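Local coordinates for 8-amino-8-demethylriboflavin N,N-dimethyltransferase (Streptomyces davawensis, PDB 4D7K), which catalyses the two S-adenosylmethionine-dependent methylations that convert 8-amino-8-demethylriboflavin into the antibiotic roseoflavin, at residues V29-L38 with L63-A71; L171-F182 with F192-V200. All blocks are in the same frame, centred on the assembly; numbering follows the deposited sequence.

Interaction 1: V29-L38 with L63-A71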
loop_
_atom_site.group_PDB
_atom_site.type_symbol
_atom_site.label_atom_id
_atom_site.label_comp_id
_atom_site.label_asym_id
_atom_site.label_seq_id
_atom_site.Cartn_x
_atom_site.Cartn_y
_atom_site.Cartn_z
ATOM N N VAL A 29 0.541 9.152 0.108
ATOM C CA VAL A 29 0.917 10.393 0.775
ATOM C C VAL A 29 2.414 10.659 0.653
ATOM O O VAL A 29 2.837 11.781 0.378
ATOM C CB VAL A 29 0.511 10.359 2.264
ATOM C CG1 VAL A 29 1.285 11.394 3.079
ATOM C CG2 VAL A 29 -0.985 10.569 2.393
ATOM N N LEU A 30 3.213 9.616 0.849
ATOM C CA LEU A 30 4.661 9.740 0.772
ATOM C C LEU A 30 5.122 9.990 -0.666
ATOM O O LEU A 30 6.108 10.694 -0.900
ATOM C CB LEU A 30 5.326 8.488 1.337
ATOM C CG LEU A 30 5.025 8.168 2.805
ATOM C CD1 LEU A 30 5.603 6.820 3.177
ATOM C CD2 LEU A 30 5.596 9.249 3.690
ATOM N N TYR A 31 4.400 9.414 -1.622
ATOM C CA TYR A 31 4.676 9.645 -3.037
ATOM C C TYR A 31 4.481 11.121 -3.387
ATOM O O TYR A 31 5.369 11.760 -3.950
ATOM C CB TYR A 31 3.770 8.767 -3.912
ATOM C CG TYR A 31 3.834 9.095 -5.391
ATOM C CD1 TYR A 31 4.897 8.661 -6.174
ATOM C CD2 TYR A 31 2.833 9.842 -6.002
ATOM C CE1 TYR A 31 4.957 8.956 -7.528
ATOM C CE2 TYR A 31 2.889 10.146 -7.360
ATOM C CZ TYR A 31 3.952 9.702 -8.115
ATOM O OH TYR A 31 4.014 9.996 -9.457
ATOM N N ALA A 32 3.317 11.655 -3.033
ATOM C CA ALA A 32 2.973 13.027 -3.380
ATOM C C ALA A 32 3.915 14.009 -2.695
ATOM O O ALA A 32 4.319 15.010 -3.290
ATOM C CB ALA A 32 1.528 13.323 -3.016
ATOM N N VAL A 33 4.276 13.707 -1.453
ATOM C CA VAL A 33 5.215 14.535 -0.704
ATOM C C VAL A 33 6.575 14.583 -1.403
ATOM O O VAL A 33 7.179 15.648 -1.556
ATOM C CB VAL A 33 5.386 14.019 0.747
ATOM C CG1 VAL A 33 6.686 14.530 1.353
ATOM C CG2 VAL A 33 4.179 14.410 1.605
ATOM N N ALA A 34 7.049 13.424 -1.843
ATOM C CA ALA A 34 8.336 13.351 -2.514
ATOM C C ALA A 34 8.303 14.026 -3.889
ATOM O O ALA A 34 9.252 14.719 -4.258
ATOM C CB ALA A 34 8.782 11.903 -2.638
ATOM N N LYS A 35 7.217 13.836 -4.638
ATOM C CA LYS A 35 7.103 14.409 -5.983
ATOM C C LYS A 35 7.049 15.934 -5.940
ATOM O O LYS A 35 7.465 16.603 -6.878
ATOM C CB LYS A 35 5.866 13.873 -6.713
ATOM C CG LYS A 35 5.873 12.367 -6.964
ATOM C CD LYS A 35 7.057 11.925 -7.805
ATOM C CE LYS A 35 6.946 12.441 -9.230
ATOM N NZ LYS A 35 8.018 11.860 -10.078
ATOM N N LEU A 36 6.530 16.478 -4.847
ATOM C CA LEU A 36 6.457 17.919 -4.692
ATOM C C LEU A 36 7.765 18.469 -4.131
ATOM O O LEU A 36 7.904 19.675 -3.933
ATOM C CB LEU A 36 5.287 18.297 -3.788
ATOM C CG LEU A 36 3.913 18.160 -4.438
ATOM C CD1 LEU A 36 2.833 18.231 -3.381
ATOM C CD2 LEU A 36 3.725 19.260 -5.468
ATOM N N HIS A 37 8.714 17.569 -3.879
ATOM C CA HIS A 37 10.026 17.917 -3.335
ATOM C C HIS A 37 9.921 18.679 -2.016
ATOM O O HIS A 37 10.787 19.485 -1.674
ATOM C CB HIS A 37 10.832 18.721 -4.361
ATOM C CG HIS A 37 11.298 17.900 -5.524
ATOM N ND1 HIS A 37 10.687 17.940 -6.757
ATOM C CD2 HIS A 37 12.294 16.987 -5.624
ATOM C CE1 HIS A 37 11.302 17.102 -7.577
ATOM N NE2 HIS A 37 12.275 16.511 -6.914
ATOM N N LEU A 38 8.853 18.403 -1.277
ATOM C CA LEU A 38 8.665 18.959 0.058
ATOM C C LEU A 38 9.801 18.622 1.033
ATOM O O LEU A 38 10.194 19.486 1.817
ATOM C CB LEU A 38 7.327 18.495 0.637
ATOM C CG LEU A 38 6.119 19.101 -0.076
ATOM C CD1 LEU A 38 4.818 18.504 0.423
ATOM C CD2 LEU A 38 6.111 20.604 0.103
ATOM N N LEU A 63 -3.054 21.755 0.421
ATOM C CA LEU A 63 -1.670 21.406 0.731
ATOM C C LEU A 63 -1.530 21.114 2.215
ATOM O O LEU A 63 -0.867 20.154 2.609
ATOM C CB LEU A 63 -0.705 22.523 0.328
ATOM C CG LEU A 63 0.764 22.246 0.676
ATOM C CD1 LEU A 63 1.298 21.053 -0.112
ATOM C CD2 LEU A 63 1.631 23.471 0.445
ATOM N N ARG A 64 -2.167 21.947 3.033
ATOM C CA ARG A 64 -2.144 21.782 4.481
ATOM C C ARG A 64 -2.706 20.430 4.903
ATOM O O ARG A 64 -2.166 19.776 5.799
ATOM C CB ARG A 64 -2.929 22.900 5.168
ATOM C CG ARG A 64 -2.924 22.793 6.691
ATOM C CD ARG A 64 -3.732 23.893 7.352
ATOM N NE ARG A 64 -3.211 25.220 7.045
ATOM C CZ ARG A 64 -3.769 26.048 6.171
ATOM N NH1 ARG A 64 -4.867 25.680 5.524
ATOM N NH2 ARG A 64 -3.232 27.237 5.941
ATOM N N ARG A 65 -3.790 20.017 4.251
ATOM C CA ARG A 65 -4.392 18.717 4.525
ATOM C C ARG A 65 -3.456 17.575 4.117
ATOM O O ARG A 65 -3.351 16.569 4.817
ATOM C CB ARG A 65 -5.737 18.597 3.808
ATOM C CG ARG A 65 -6.759 19.619 4.281
ATOM C CD ARG A 65 -7.975 19.643 3.377
ATOM N NE ARG A 65 -8.662 18.355 3.353
ATOM C CZ ARG A 65 -9.648 18.059 2.513
ATOM N NH1 ARG A 65 -10.057 18.957 1.627
ATOM N NH2 ARG A 65 -10.221 16.863 2.555
ATOM N N LEU A 66 -2.767 17.744 2.995
ATOM C CA LEU A 66 -1.756 16.783 2.567
ATOM C C LEU A 66 -0.570 16.749 3.541
ATOM O O LEU A 66 -0.084 15.678 3.908
ATOM C CB LEU A 66 -1.263 17.119 1.153
ATOM C CG LEU A 66 -0.060 16.306 0.670
ATOM C CD1 LEU A 66 -0.445 14.849 0.514
ATOM C CD2 LEU A 66 0.498 16.849 -0.634
ATOM N N LEU A 67 -0.105 17.928 3.947
ATOM C CA LEU A 67 1.025 18.036 4.869
ATOM C C LEU A 67 0.670 17.482 6.242
ATOM O O LEU A 67 1.485 16.833 6.893
ATOM C CB LEU A 67 1.485 19.494 5.004
ATOM C CG LEU A 67 2.145 20.156 3.794
ATOM C CD1 LEU A 67 2.296 21.654 4.028
ATOM C CD2 LEU A 67 3.490 19.517 3.538
ATOM N N ARG A 68 -0.549 17.755 6.686
ATOM C CA ARG A 68 -1.022 17.231 7.959
ATOM C C ARG A 68 -1.110 15.697 7.926
ATOM O O ARG A 68 -0.847 15.033 8.931
ATOM C CB ARG A 68 -2.371 17.858 8.297
ATOM C CG ARG A 68 -2.986 17.422 9.594
ATOM C CD ARG A 68 -4.334 18.086 9.754
ATOM N NE ARG A 68 -4.227 19.541 9.814
ATOM C CZ ARG A 68 -5.119 20.375 9.292
ATOM N NH1 ARG A 68 -6.180 19.897 8.654
ATOM N NH2 ARG A 68 -4.950 21.685 9.400
ATOM N N ALA A 69 -1.453 15.139 6.765
ATOM C CA ALA A 69 -1.526 13.684 6.607
ATOM C C ALA A 69 -0.133 13.073 6.690
ATOM O O ALA A 69 0.066 12.038 7.324
ATOM C CB ALA A 69 -2.205 13.311 5.282
ATOM N N ALA A 70 0.831 13.723 6.050
ATOM C CA ALA A 70 2.224 13.295 6.136
ATOM C C ALA A 70 2.740 13.360 7.580
ATOM O O ALA A 70 3.587 12.563 7.988
ATOM C CB ALA A 70 3.085 14.144 5.225
ATOM N N ALA A 71 2.223 14.311 8.353
ATOM C CA ALA A 71 2.554 14.399 9.770
ATOM C C ALA A 71 1.974 13.201 10.534
ATOM O O ALA A 71 2.663 12.576 11.347
ATOM C CB ALA A 71 2.046 15.714 10.356
#
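Val29 and Ala70 mark the point where the two helices come nearest in backbone, their CA atoms 6.2 Å apart. The helical parts 29-35 and 63-71 run closer to antiparallel than to parallel, at 119° between their N-to-C directions, and their axes approach to 9.9 Å. The first helix ends in a Schellman motif: His37 takes a positive phi of 56°, with Leu38 N bonded to Val33 O and His37 N to Ala34 O. His37 then serves as N-cap of helix 38-41, and this turn places Leu38 back against the partner helix.

No hydrogen bond crosses the contact; it is made of aliphatic groups. Val29 presses CG1 onto the backbone of the other helix, 3.7 Å from Ala70 CA, while its CG2 faces Ala69 CB. One turn on, Val33 CG2 meets Ala70 CB at 3.8 Å, and Ala70 CB also touches Val29 CG1, so both valines bear on this one methyl. Leu66 buries more surface than any other residue here. Its CG stands anti to the backbone N (chi1 172°), which carries the fork across: CD1 comes to Ala32 CB at 4.3 Å, and CD2 to Leu36 CD1 at 3.9 Å. Beyond the turn, Leu38 CD1 lies 3.5 Å from Leu67 CD2, with Leu63 CD1 as a looser neighbour of the same methyl.

Leu52 of helix 49-56 and Leu76 of strand 76-79 continue this apolar core. The second subunit reaches the contact as well: Arg65 forms a salt bridge with Asp299 of that subunit, and Ala69 packs on its Lys296. Helices 13-35 and 60-72, packed together beside the small antiparallel sheet with its hairpin 76-79/83-86, fit the winged-helix-like dimerisation domain of O-methyltransferases.

Interaction 2: L171-F182 with F192-V200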
loop_
_atom_site.group_PDB
_atom_site.type_symbol
_atom_site.label_atom_id
_atom_site.label_comp_id
_atom_site.label_asym_id
_atom_site.label_seq_id
_atom_site.Cartn_x
_atom_site.Cartn_y
_atom_site.Cartn_z
ATOM N N LEU A 171 26.478 -10.425 3.992
ATOM C CA LEU A 171 27.794 -10.425 4.627
ATOM C C LEU A 171 27.820 -11.131 5.978
ATOM O O LEU A 171 28.893 -11.404 6.513
ATOM C CB LEU A 171 28.298 -8.990 4.789
ATOM C CG LEU A 171 28.564 -8.259 3.474
ATOM C CD1 LEU A 171 29.082 -6.846 3.726
ATOM C CD2 LEU A 171 29.539 -9.058 2.622
ATOM N N THR A 172 26.648 -11.429 6.527
ATOM C CA THR A 172 26.578 -12.108 7.815
ATOM C C THR A 172 26.078 -13.540 7.688
ATOM O O THR A 172 26.029 -14.269 8.673
ATOM C CB THR A 172 25.665 -11.360 8.804
ATOM O OG1 THR A 172 24.320 -11.361 8.308
ATOM C CG2 THR A 172 26.143 -9.926 8.996
ATOM N N SER A 173 25.709 -13.944 6.477
ATOM C CA SER A 173 25.106 -15.257 6.274
ATOM C C SER A 173 26.038 -16.216 5.538
ATOM O O SER A 173 25.793 -17.423 5.501
ATOM C CB SER A 173 23.790 -15.122 5.509
ATOM O OG SER A 173 22.900 -14.250 6.185
ATOM N N PHE A 174 27.098 -15.674 4.947
ATOM C CA PHE A 174 28.077 -16.492 4.240
ATOM C C PHE A 174 29.491 -16.045 4.589
ATOM O O PHE A 174 29.722 -14.876 4.894
ATOM C CB PHE A 174 27.854 -16.423 2.726
ATOM C CG PHE A 174 28.719 -17.372 1.942
ATOM C CD1 PHE A 174 28.416 -18.725 1.888
ATOM C CD2 PHE A 174 29.837 -16.911 1.261
ATOM C CE1 PHE A 174 29.209 -19.602 1.172
ATOM C CE2 PHE A 174 30.637 -17.781 0.541
ATOM C CZ PHE A 174 30.322 -19.128 0.495
ATOM N N ASP A 175 30.436 -16.979 4.545
ATOM C CA ASP A 175 31.816 -16.683 4.913
ATOM C C ASP A 175 32.649 -16.250 3.708
ATOM O O ASP A 175 33.422 -17.034 3.157
ATOM C CB ASP A 175 32.456 -17.901 5.587
ATOM C CG ASP A 175 33.857 -17.618 6.096
ATOM O OD1 ASP A 175 34.155 -16.441 6.394
ATOM O OD2 ASP A 175 34.659 -18.571 6.197
ATOM N N PHE A 176 32.495 -14.995 3.305
ATOM C CA PHE A 176 33.292 -14.453 2.211
ATOM C C PHE A 176 34.765 -14.343 2.593
ATOM O O PHE A 176 35.635 -14.300 1.725
ATOM C CB PHE A 176 32.761 -13.087 1.788
ATOM C CG PHE A 176 31.407 -13.137 1.149
ATOM C CD1 PHE A 176 31.267 -13.495 -0.181
ATOM C CD2 PHE A 176 30.272 -12.821 1.876
ATOM C CE1 PHE A 176 30.024 -13.540 -0.772
ATOM C CE2 PHE A 176 29.023 -12.863 1.291
ATOM C CZ PHE A 176 28.898 -13.223 -0.036
ATOM N N GLY A 177 35.036 -14.317 3.894
ATOM C CA GLY A 177 36.387 -14.154 4.400
ATOM C C GLY A 177 37.349 -15.290 4.101
ATOM O O GLY A 177 38.540 -15.189 4.400
ATOM N N ARG A 178 36.851 -16.374 3.516
ATOM C CA ARG A 178 37.718 -17.500 3.187
ATOM C C ARG A 178 38.122 -17.479 1.714
ATOM O O ARG A 178 38.660 -18.456 1.196
ATOM C CB ARG A 178 37.044 -18.833 3.543
ATOM C CG ARG A 178 35.792 -19.188 2.746
ATOM C CD ARG A 178 35.133 -20.433 3.340
ATOM N NE ARG A 178 34.058 -20.978 2.513
ATOM C CZ ARG A 178 34.222 -21.953 1.624
ATOM N NH1 ARG A 178 35.420 -22.487 1.442
ATOM N NH2 ARG A 178 33.190 -22.395 0.916
ATOM N N PHE A 179 37.866 -16.357 1.047
ATOM C CA PHE A 179 38.321 -16.160 -0.327
ATOM C C PHE A 179 39.198 -14.917 -0.404
ATOM O O PHE A 179 39.049 -13.994 0.397
ATOM C CB PHE A 179 37.134 -16.046 -1.287
ATOM C CG PHE A 179 36.224 -17.238 -1.261
ATOM C CD1 PHE A 179 36.590 -18.421 -1.881
ATOM C CD2 PHE A 179 35.000 -17.177 -0.612
ATOM C CE1 PHE A 179 35.757 -19.521 -1.854
ATOM C CE2 PHE A 179 34.162 -18.271 -0.582
ATOM C CZ PHE A 179 34.541 -19.447 -1.204
ATOM N N THR A 180 40.114 -14.893 -1.366
ATOM C CA THR A 180 41.088 -13.809 -1.450
ATOM C C THR A 180 41.023 -13.032 -2.758
ATOM O O THR A 180 41.659 -11.986 -2.896
ATOM C CB THR A 180 42.522 -14.334 -1.275
ATOM O OG1 THR A 180 43.446 -13.281 -1.566
ATOM C CG2 THR A 180 42.781 -15.501 -2.218
ATOM N N ARG A 181 40.267 -13.543 -3.722
ATOM C CA ARG A 181 40.118 -12.850 -4.994
ATOM C C ARG A 181 38.707 -13.008 -5.556
ATOM O O ARG A 181 38.293 -14.099 -5.948
ATOM C CB ARG A 181 41.150 -13.350 -6.005
ATOM C CG ARG A 181 41.262 -12.457 -7.226
ATOM C CD ARG A 181 42.328 -12.940 -8.191
ATOM N NE ARG A 181 42.371 -12.104 -9.387
ATOM C CZ ARG A 181 43.004 -12.433 -10.508
ATOM N NH1 ARG A 181 43.652 -13.588 -10.593
ATOM N NH2 ARG A 181 42.984 -11.608 -11.546
ATOM N N PHE A 182 37.978 -11.900 -5.597
ATOM C CA PHE A 182 36.586 -11.915 -6.009
ATOM C C PHE A 182 36.409 -11.460 -7.450
ATOM O O PHE A 182 37.114 -10.571 -7.925
ATOM C CB PHE A 182 35.757 -11.031 -5.076
ATOM C CG PHE A 182 35.823 -11.447 -3.638
ATOM C CD1 PHE A 182 36.818 -10.959 -2.806
ATOM C CD2 PHE A 182 34.893 -12.332 -3.117
ATOM C CE1 PHE A 182 36.882 -11.344 -1.480
ATOM C CE2 PHE A 182 34.950 -12.721 -1.790
ATOM C CZ PHE A 182 35.948 -12.227 -0.971
ATOM N N PHE A 192 28.288 -4.121 -4.382
ATOM C CA PHE A 192 28.449 -5.383 -3.666
ATOM C C PHE A 192 29.917 -5.712 -3.422
ATOM O O PHE A 192 30.315 -6.033 -2.302
ATOM C CB PHE A 192 27.788 -6.530 -4.433
ATOM C CG PHE A 192 28.025 -7.879 -3.818
ATOM C CD1 PHE A 192 27.356 -8.253 -2.665
ATOM C CD2 PHE A 192 28.917 -8.770 -4.389
ATOM C CE1 PHE A 192 27.571 -9.492 -2.093
ATOM C CE2 PHE A 192 29.136 -10.012 -3.820
ATOM C CZ PHE A 192 28.463 -10.372 -2.672
ATOM N N LEU A 193 30.713 -5.637 -4.486
ATOM C CA LEU A 193 32.145 -5.902 -4.413
ATOM C C LEU A 193 32.827 -5.039 -3.355
ATOM O O LEU A 193 33.709 -5.512 -2.634
ATOM C CB LEU A 193 32.792 -5.665 -5.778
ATOM C CG LEU A 193 34.264 -6.035 -5.935
ATOM C CD1 LEU A 193 34.461 -7.512 -5.655
ATOM C CD2 LEU A 193 34.751 -5.679 -7.333
ATOM N N ALA A 194 32.407 -3.778 -3.263
ATOM C CA ALA A 194 32.945 -2.853 -2.265
ATOM C C ALA A 194 32.623 -3.307 -0.845
ATOM O O ALA A 194 33.468 -3.226 0.049
ATOM C CB ALA A 194 32.413 -1.449 -2.498
ATOM N N GLY A 195 31.396 -3.784 -0.642
ATOM C CA GLY A 195 30.977 -4.283 0.659
ATOM C C GLY A 195 31.798 -5.477 1.119
ATOM O O GLY A 195 32.207 -5.559 2.278
ATOM N N VAL A 196 32.039 -6.407 0.198
ATOM C CA VAL A 196 32.793 -7.618 0.493
ATOM C C VAL A 196 34.258 -7.314 0.784
ATOM O O VAL A 196 34.843 -7.878 1.707
ATOM C CB VAL A 196 32.704 -8.625 -0.670
ATOM C CG1 VAL A 196 33.485 -9.875 -0.350
ATOM C CG2 VAL A 196 31.253 -8.972 -0.960
ATOM N N LEU A 197 34.849 -6.414 0.004
ATOM C CA LEU A 197 36.249 -6.041 0.200
ATOM C C LEU A 197 36.478 -5.297 1.518
ATOM O O LEU A 197 37.592 -5.281 2.045
ATOM C CB LEU A 197 36.747 -5.189 -0.969
ATOM C CG LEU A 197 37.519 -5.923 -2.071
ATOM C CD1 LEU A 197 36.625 -6.893 -2.818
ATOM C CD2 LEU A 197 38.156 -4.936 -3.034
ATOM N N THR A 198 35.427 -4.677 2.042
ATOM C CA THR A 198 35.518 -3.990 3.325
ATOM C C THR A 198 35.405 -5.000 4.462
ATOM O O THR A 198 35.944 -4.789 5.547
ATOM C CB THR A 198 34.424 -2.913 3.474
ATOM O OG1 THR A 198 34.403 -2.086 2.305
ATOM C CG2 THR A 198 34.682 -2.044 4.703
ATOM N N ALA A 199 34.709 -6.102 4.201
ATOM C CA ALA A 199 34.546 -7.161 5.191
ATOM C C ALA A 199 35.749 -8.100 5.206
ATOM O O ALA A 199 36.032 -8.746 6.216
ATOM C CB ALA A 199 33.272 -7.943 4.924
ATOM N N VAL A 200 36.448 -8.181 4.078
ATOM C CA VAL A 200 37.679 -8.958 3.987
ATOM C C VAL A 200 38.841 -8.008 3.716
ATOM O O VAL A 200 39.128 -7.693 2.563
ATOM C CB VAL A 200 37.607 -10.030 2.875
ATOM C CG1 VAL A 200 38.765 -11.007 3.005
ATOM C CG2 VAL A 200 36.284 -10.778 2.931
#
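Ala194 O, on the helix that carries Val196, is gripped by two donors of Thr198. Thr198 OG1 donates to Ala194 O at 2.7 Å from one face of the carbonyl plane, and Thr198 N comes from the opposite face, which ties the threonine side chain to its own helix.

Across the contact, Val196 is central. Its CG1 sits over one face of the Phe182 ring in a CH-pi contact, 3.7 Å from the ring centroid and 21° off the normal. Val196 CG1 stands anti to the backbone N (chi1 -180°), which directs CG2 elsewhere, to 4.0 Å from Leu171 CD2. Phe192 turns its edge to the face of Phe176 in an offset edge-to-face pair, planes at 73°; their CZ atoms are 3.9 Å apart. Leu193 CD1 supports the base of Phe182, 3.8 Å from its CB. At the helix end Val200 CG2 covers Gly177 CA at 3.7 Å and also approaches Phe176 O.

Strand 181-185 and helix 191-199 open a beta-alpha-beta unit of the Rossmann-like methyltransferase domain. With no hydrogen bond between the segments, their contact rests on apolar and aromatic packing, on shape fit rather than polar pairing.

Interaction 1 comes first along the chain and closes before interaction 2 opens. Their centres are 40 Å apart on opposite sides of the chain's centre, and about 25 Å separates their nearest atoms. They share no helix, strand or sheet. Segments 29-38 and 63-71 belong to the dimerisation domain with its small antiparallel sheet, and the second subunit reaches this contact. In the methyltransferase domain, segment 171-182 runs into a strand of the seven-stranded mixed sheet and 192-200 is mostly helix packed on it; no other chain touches them. There, Leu193 lies about 10 Å, side chain to side chain, from Asp209, a predicted S-adenosylmethionine ligand. The pair thus samples the dimerisation domain and the domain that probably binds S-adenosylmethionine.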